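Local atomic coordinates of ribosome-inactivating protein 3 (Zea mays, PDB entry 2PQG), a protein that belongs to the plant ribosome-inactivating protein family, whose members combine a mixed beta-sheet with a largely helical part. Residues A[126-131]-A[182-187]; A[194-199]-A[207-212]. All coordinates share one frame; numbering follows the deposited sequence.

In the fold
Both contacts lean on the same part of the fold, the run of helices 171-189 and 191-199, which follow each other in the chain. Interaction 1 lies nearer the centre of the protein, where two helices meet through buried methionine thioethers and a valine methyl. Interaction 2, about 12 Å away between centres, is only partly buried: a helix face is covered by an irregular length of chain, and a threonine brings polar grip alongside methyl packing. The two touch directly. Met183 CG lies 4.1 Å from Val197 CG1, and the side chains of Val182 and Leu209 also touch, so the apolar packing of one runs into that of the other.

Interaction 1: A[126-131]-A[182-187]; sequences AEMTRA and VMVCEG
The helical segments 126-131 and 182-187 face each other through Met128 and Met183, with axes 12.1 Å apart at closest and N-to-C directions 106° from one another. At this spacing the backbones stay well apart, and even these two residues have their CA atoms separated by 8.4 Å. Long flexible side chains bridge the distance. Each methionine reaches toward the opposite helix, and the two lie alongside each other, passing in opposite directions. Met128 CE rests 3.6 Å from Met183 SD, while in return Met183 CE lies 3.8 Å from Met128 CB, near the root of its partner. The bend at the last torsion of Met128 (chi3 -79°) turns its methyl from the line of the otherwise extended chain; a similar bend in Met183 lays its own terminal methyl over the surface of helix 125-135. In the ribosome-inactivating protein fold helix 171-189 is a long helix running through the interior, and it carries a wider pi-type turn at 182-185. Val184, within that turn, adds a looser touch, its CG2 4.3 Å from Met128 CE. Leu180, from the same long helix, also packs on Met128, and Tyr15 OH hydrogen-bonds to Met183 O. Glu127 starts out toward helix 171-189 but its end leads away: OE2 makes a salt bridge of 3.4 Å with Arg130 NH2, and OE1 has a long, weak ion pair with Lys179.

Interaction 2: A[194-199]-A[207-212]; sequences SRTVDA and VTLTVT
Thr196 OG1 lies within hydrogen-bonding distance of Thr192 O, one turn earlier in its own helix, and of Gln213 OE1 of helix 211-217. The hydroxyl has one proton to give, so both can be full bonds only if the Gln213 amide is turned the other way. With chi1 at -62° the hydroxyl lies beside the backbone N, and the methyl CG2, anti to that N, is turned to the incoming chain. There CG2 meets both polar and apolar atoms, 3.6 Å from Thr208 O and 3.9 Å from Val207 CG2. The same valine methyl also reaches the helix backbone, coming to 3.6 Å from Thr196 O. The other methyl of Val207, CG1, lies 4.3 Å from Val197 CA. Further along the chain Leu209 brings its CD2 in against the threonine, 4.0 Å from Thr196 CB, so methyls from Val207 and Leu209 both bear on this side chain. All of this is van der Waals packing; the polar link to helix 211-217, as modelled, is through Gln213. That residue is also fixed at its backbone: Thr210, the N-cap of helix 211-217, hydrogen-bonds through OG1 to Gln213 N. Helix 191-199 meets the start of helix 211-217 here, while Val197 also touches Tyr15 of helix 15-27 and, like Leu209, helix 171-189. Met123, from a loop, makes backbone hydrogen bonds with Val207 and packs against Val197 and Leu209.

Interaction 1: A[126-131]-A[182-187]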
ATOM      1  N   ALA A 126       3.776   9.320 -12.869  1.00 12.45           N
ATOM      2  CA  ALA A 126       2.591   9.984 -13.405  1.00 17.42           C
ATOM      3  C   ALA A 126       1.335   9.406 -12.751  1.00 17.72           C
ATOM      4  O   ALA A 126       0.387  10.135 -12.450  1.00 17.13           O
ATOM      5  CB  ALA A 126       2.526   9.813 -14.919  1.00 13.37           C
ATOM      6  N   GLU A 127       1.344   8.091 -12.541  1.00 17.59           N
ATOM      7  CA  GLU A 127       0.234   7.384 -11.910  1.00 16.55           C
ATOM      8  C   GLU A 127       0.071   7.835 -10.464  1.00 17.44           C
ATOM      9  O   GLU A 127      -1.047   7.930  -9.961  1.00 21.02           O
ATOM     10  CB  GLU A 127       0.484   5.873 -11.932  1.00 21.92           C
ATOM     11  CG  GLU A 127       0.535   5.231 -13.316  1.00 24.57           C
ATOM     12  CD  GLU A 127      -0.839   5.092 -13.953  1.00 32.28           C
ATOM     13  OE1 GLU A 127      -1.858   5.216 -13.231  1.00 24.55           O
ATOM     14  OE2 GLU A 127      -0.890   4.843 -15.183  1.00 38.85           O
ATOM     15  N   MET A 128       1.187   8.104  -9.790  1.00 16.02           N
ATOM     16  CA  MET A 128       1.143   8.559  -8.403  1.00 13.78           C
ATOM     17  C   MET A 128       0.724  10.036  -8.322  1.00 15.38           C
ATOM     18  O   MET A 128       0.079  10.457  -7.358  1.00 15.51           O
ATOM     19  CB  MET A 128       2.506   8.372  -7.735  1.00 11.46           C
ATOM     20  CG  MET A 128       2.492   8.668  -6.245  1.00  9.81           C
ATOM     21  SD  MET A 128       4.116   8.482  -5.461  1.00 20.87           S
ATOM     22  CE  MET A 128       4.249   6.720  -5.274  1.00  8.71           C
ATOM     23  N   THR A 129       1.102  10.818  -9.332  1.00 14.85           N
ATOM     24  CA  THR A 129       0.743  12.237  -9.386  1.00 16.42           C
ATOM     25  C   THR A 129      -0.781  12.398  -9.495  1.00 15.80           C
ATOM     26  O   THR A 129      -1.378  13.181  -8.761  1.00 13.45           O
ATOM     27  CB  THR A 129       1.421  12.946 -10.592  1.00 14.47           C
ATOM     28  OG1 THR A 129       2.843  12.899 -10.428  1.00 18.23           O
ATOM     29  CG2 THR A 129       0.979  14.411 -10.686  1.00 13.58           C
ATOM     30  N   ARG A 130      -1.402  11.639 -10.396  1.00 16.36           N
ATOM     31  CA  ARG A 130      -2.844  11.697 -10.591  1.00 17.78           C
ATOM     32  C   ARG A 130      -3.633  11.161  -9.394  1.00 18.28           C
ATOM     33  O   ARG A 130      -4.710  11.668  -9.065  1.00 20.23           O
ATOM     34  CB  ARG A 130      -3.237  10.930 -11.857  1.00 21.27           C
ATOM     35  CG  ARG A 130      -2.745  11.568 -13.141  1.00 23.89           C
ATOM     36  CD  ARG A 130      -3.509  11.053 -14.345  1.00 27.56           C
ATOM     37  NE  ARG A 130      -3.150   9.682 -14.697  1.00 37.02           N
ATOM     38  CZ  ARG A 130      -2.007   9.333 -15.280  1.00 39.43           C
ATOM     39  NH1 ARG A 130      -1.104  10.259 -15.579  1.00 41.76           N
ATOM     40  NH2 ARG A 130      -1.768   8.060 -15.570  1.00 41.73           N
ATOM     41  N   ALA A 131      -3.098  10.133  -8.747  1.00 18.28           N
ATOM     42  CA  ALA A 131      -3.744   9.545  -7.581  1.00 17.50           C
ATOM     43  C   ALA A 131      -3.816  10.545  -6.432  1.00 17.56           C
ATOM     44  O   ALA A 131      -4.859  10.694  -5.792  1.00 20.34           O
ATOM     45  CB  ALA A 131      -2.990   8.302  -7.144  1.00 20.70           C
ATOM     46  N   VAL A 182       0.218  -0.292  -3.246  1.00 16.68           N
ATOM     47  CA  VAL A 182       1.270  -1.128  -3.813  1.00 16.15           C
ATOM     48  C   VAL A 182       2.610  -0.400  -3.942  1.00 15.71           C
ATOM     49  O   VAL A 182       3.646  -0.958  -3.588  1.00 16.08           O
ATOM     50  CB  VAL A 182       0.862  -1.696  -5.198  1.00 17.03           C
ATOM     51  CG1 VAL A 182       1.968  -2.568  -5.747  1.00 18.65           C
ATOM     52  CG2 VAL A 182      -0.407  -2.513  -5.074  1.00 11.97           C
ATOM     53  N   MET A 183       2.592   0.837  -4.441  1.00 16.13           N
ATOM     54  CA  MET A 183       3.826   1.622  -4.597  1.00 15.30           C
ATOM     55  C   MET A 183       4.474   1.997  -3.263  1.00 16.57           C
ATOM     56  O   MET A 183       5.701   1.972  -3.136  1.00 17.44           O
ATOM     57  CB  MET A 183       3.567   2.915  -5.383  1.00 14.95           C
ATOM     58  CG  MET A 183       3.329   2.730  -6.875  1.00 13.09           C
ATOM     59  SD  MET A 183       3.167   4.295  -7.769  1.00 19.31           S
ATOM     60  CE  MET A 183       1.401   4.694  -7.535  1.00 14.20           C
ATOM     61  N   VAL A 184       3.666   2.362  -2.270  1.00 17.35           N
ATOM     62  CA  VAL A 184       4.222   2.741  -0.976  1.00 18.36           C
ATOM     63  C   VAL A 184       4.314   1.601   0.054  1.00 20.46           C
ATOM     64  O   VAL A 184       5.415   1.148   0.372  1.00 22.63           O
ATOM     65  CB  VAL A 184       3.444   3.924  -0.377  1.00 16.19           C
ATOM     66  CG1 VAL A 184       4.066   4.344   0.931  1.00 12.30           C
ATOM     67  CG2 VAL A 184       3.453   5.093  -1.358  1.00 14.52           C
ATOM     68  N   CYS A 185       3.183   1.127   0.570  1.00 19.60           N
ATOM     69  CA  CYS A 185       3.215   0.056   1.562  1.00 20.50           C
ATOM     70  C   CYS A 185       3.955  -1.165   1.083  1.00 22.77           C
ATOM     71  O   CYS A 185       4.913  -1.617   1.718  1.00 27.37           O
ATOM     72  CB  CYS A 185       1.814  -0.383   1.934  1.00 21.30           C
ATOM     73  SG  CYS A 185       0.828   0.914   2.661  1.00 30.68           S
ATOM     74  N   GLU A 186       3.489  -1.711  -0.033  1.00 21.75           N
ATOM     75  CA  GLU A 186       4.095  -2.907  -0.602  1.00 21.63           C
ATOM     76  C   GLU A 186       5.481  -2.614  -1.151  1.00 20.55           C
ATOM     77  O   GLU A 186       6.310  -3.515  -1.262  1.00 21.09           O
ATOM     78  CB  GLU A 186       3.178  -3.497  -1.680  1.00 19.00           C
ATOM     79  CG  GLU A 186       1.797  -3.837  -1.138  1.00 21.87           C
ATOM     80  CD  GLU A 186       1.790  -5.005  -0.149  1.00 21.52           C
ATOM     81  OE1 GLU A 186       2.848  -5.301   0.438  1.00 21.22           O
ATOM     82  OE2 GLU A 186       0.722  -5.622   0.057  1.00 22.52           O
ATOM     83  N   GLY A 187       5.733  -1.355  -1.492  1.00 19.55           N
ATOM     84  CA  GLY A 187       7.047  -0.991  -1.979  1.00 19.06           C
ATOM     85  C   GLY A 187       8.019  -1.077  -0.809  1.00 20.93           C
ATOM     86  O   GLY A 187       9.180  -1.463  -0.976  1.00 19.61           O
TER

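Interaction 2: A[194-199]-A[207-212]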
ATOM      1  N   SER A 194       9.758  -2.654  -4.894  1.00 21.88           N
ATOM      2  CA  SER A 194      10.487  -1.406  -4.989  1.00 21.20           C
ATOM      3  C   SER A 194      11.447  -1.459  -6.182  1.00 22.63           C
ATOM      4  O   SER A 194      11.664  -0.442  -6.842  1.00 23.90           O
ATOM      5  CB  SER A 194      11.247  -1.128  -3.695  1.00 21.43           C
ATOM      6  OG  SER A 194      12.140  -2.176  -3.395  1.00 26.64           O
ATOM      7  N   ARG A 195      12.013  -2.632  -6.476  1.00 19.30           N
ATOM      8  CA  ARG A 195      12.916  -2.742  -7.626  1.00 18.10           C
ATOM      9  C   ARG A 195      12.141  -2.568  -8.930  1.00 17.26           C
ATOM     10  O   ARG A 195      12.588  -1.884  -9.842  1.00 12.64           O
ATOM     11  CB  ARG A 195      13.631  -4.094  -7.665  1.00 18.55           C
ATOM     12  CG  ARG A 195      14.706  -4.281  -6.613  1.00 28.89           C
ATOM     13  CD  ARG A 195      15.695  -5.357  -7.041  1.00 33.44           C
ATOM     14  NE  ARG A 195      15.032  -6.624  -7.340  1.00 41.11           N
ATOM     15  CZ  ARG A 195      14.671  -7.517  -6.425  1.00 40.94           C
ATOM     16  NH1 ARG A 195      14.066  -8.638  -6.799  1.00 39.84           N
ATOM     17  NH2 ARG A 195      14.928  -7.297  -5.140  1.00 40.06           N
ATOM     18  N   THR A 196      10.973  -3.195  -9.010  1.00 21.75           N
ATOM     19  CA  THR A 196      10.142  -3.116 -10.205  1.00 20.95           C
ATOM     20  C   THR A 196       9.504  -1.744 -10.375  1.00 18.96           C
ATOM     21  O   THR A 196       9.463  -1.213 -11.488  1.00 21.45           O
ATOM     22  CB  THR A 196       9.044  -4.196 -10.182  1.00 22.36           C
ATOM     23  OG1 THR A 196       9.659  -5.491 -10.166  1.00 24.05           O
ATOM     24  CG2 THR A 196       8.147  -4.085 -11.415  1.00 22.47           C
ATOM     25  N   VAL A 197       9.017  -1.162  -9.283  1.00 19.50           N
ATOM     26  CA  VAL A 197       8.399   0.153  -9.370  1.00 20.70           C
ATOM     27  C   VAL A 197       9.435   1.235  -9.662  1.00 22.72           C
ATOM     28  O   VAL A 197       9.123   2.207 -10.350  1.00 23.29           O
ATOM     29  CB  VAL A 197       7.640   0.534  -8.079  1.00 17.20           C
ATOM     30  CG1 VAL A 197       7.115   1.970  -8.193  1.00 14.73           C
ATOM     31  CG2 VAL A 197       6.494  -0.427  -7.850  1.00 12.25           C
ATOM     32  N   ASP A 198      10.659   1.078  -9.156  1.00 24.89           N
ATOM     33  CA  ASP A 198      11.676   2.095  -9.408  1.00 27.75           C
ATOM     34  C   ASP A 198      12.196   1.999 -10.819  1.00 28.19           C
ATOM     35  O   ASP A 198      12.459   3.012 -11.459  1.00 30.53           O
ATOM     36  CB  ASP A 198      12.869   1.992  -8.458  1.00 32.48           C
ATOM     37  CG  ASP A 198      13.890   3.105  -8.699  1.00 38.06           C
ATOM     38  OD1 ASP A 198      13.563   4.290  -8.457  1.00 37.16           O
ATOM     39  OD2 ASP A 198      15.014   2.799  -9.148  1.00 44.57           O
ATOM     40  N   ALA A 199      12.352   0.777 -11.307  1.00 26.93           N
ATOM     41  CA  ALA A 199      12.852   0.593 -12.657  1.00 25.53           C
ATOM     42  C   ALA A 199      11.955   1.263 -13.698  1.00 24.75           C
ATOM     43  O   ALA A 199      12.457   1.862 -14.649  1.00 27.40           O
ATOM     44  CB  ALA A 199      12.995  -0.883 -12.963  1.00 24.46           C
ATOM     45  N   VAL A 207       4.121   0.987 -15.122  1.00 24.88           N
ATOM     46  CA  VAL A 207       4.782  -0.279 -14.839  1.00 25.66           C
ATOM     47  C   VAL A 207       3.907  -1.115 -13.918  1.00 25.04           C
ATOM     48  O   VAL A 207       3.150  -0.582 -13.109  1.00 27.32           O
ATOM     49  CB  VAL A 207       6.139  -0.042 -14.155  1.00 24.96           C
ATOM     50  CG1 VAL A 207       5.935   0.735 -12.873  1.00 26.46           C
ATOM     51  CG2 VAL A 207       6.817  -1.355 -13.863  1.00 24.63           C
ATOM     52  N   THR A 208       4.006  -2.427 -14.044  1.00 23.49           N
ATOM     53  CA  THR A 208       3.208  -3.324 -13.213  1.00 23.99           C
ATOM     54  C   THR A 208       4.033  -4.484 -12.686  1.00 21.32           C
ATOM     55  O   THR A 208       5.134  -4.762 -13.176  1.00 21.32           O
ATOM     56  CB  THR A 208       2.029  -3.949 -14.015  1.00 23.19           C
ATOM     57  OG1 THR A 208       2.553  -4.754 -15.089  1.00 27.08           O
ATOM     58  CG2 THR A 208       1.133  -2.877 -14.597  1.00 21.76           C
ATOM     59  N   LEU A 209       3.497  -5.160 -11.674  1.00 19.43           N
ATOM     60  CA  LEU A 209       4.122  -6.358 -11.132  1.00 16.23           C
ATOM     61  C   LEU A 209       3.531  -7.614 -11.759  1.00 17.33           C
ATOM     62  O   LEU A 209       2.331  -7.679 -12.033  1.00 14.53           O
ATOM     63  CB  LEU A 209       3.962  -6.404  -9.611  1.00 17.06           C
ATOM     64  CG  LEU A 209       4.148  -5.079  -8.869  1.00 19.33           C
ATOM     65  CD1 LEU A 209       3.165  -4.967  -7.713  1.00 18.99           C
ATOM     66  CD2 LEU A 209       5.580  -4.936  -8.376  1.00 18.81           C
ATOM     67  N   THR A 210       4.382  -8.607 -11.984  1.00 20.67           N
ATOM     68  CA  THR A 210       4.001  -9.798 -12.744  1.00 21.84           C
ATOM     69  C   THR A 210       2.936 -10.523 -11.885  1.00 23.73           C
ATOM     70  O   THR A 210       2.693 -10.166 -10.716  1.00 25.91           O
ATOM     71  CB  THR A 210       5.184 -10.777 -12.940  1.00 21.41           C
ATOM     72  OG1 THR A 210       5.601 -11.307 -11.670  1.00 21.98           O
ATOM     73  CG2 THR A 210       6.331 -10.073 -13.600  1.00 18.65           C
ATOM     74  N   VAL A 211       2.292 -11.531 -12.468  1.00 23.19           N
ATOM     75  CA  VAL A 211       1.278 -12.309 -11.768  1.00 21.44           C
ATOM     76  C   VAL A 211       1.915 -12.933 -10.537  1.00 23.76           C
ATOM     77  O   VAL A 211       1.365 -12.883  -9.428  1.00 24.92           O
ATOM     78  CB  VAL A 211       0.738 -13.436 -12.664  1.00 18.68           C
ATOM     79  CG1 VAL A 211       0.028 -14.503 -11.822  1.00 14.10           C
ATOM     80  CG2 VAL A 211      -0.204 -12.856 -13.698  1.00 17.06           C
ATOM     81  N   THR A 212       3.090 -13.513 -10.743  1.00 22.97           N
ATOM     82  CA  THR A 212       3.809 -14.174  -9.667  1.00 24.78           C
ATOM     83  C   THR A 212       4.177 -13.221  -8.546  1.00 22.86           C
ATOM     84  O   THR A 212       4.088 -13.591  -7.374  1.00 22.70           O
ATOM     85  CB  THR A 212       5.084 -14.861 -10.195  1.00 25.91           C
ATOM     86  OG1 THR A 212       4.715 -15.852 -11.162  1.00 25.02           O
ATOM     87  CG2 THR A 212       5.853 -15.517  -9.052  1.00 24.87           C
TER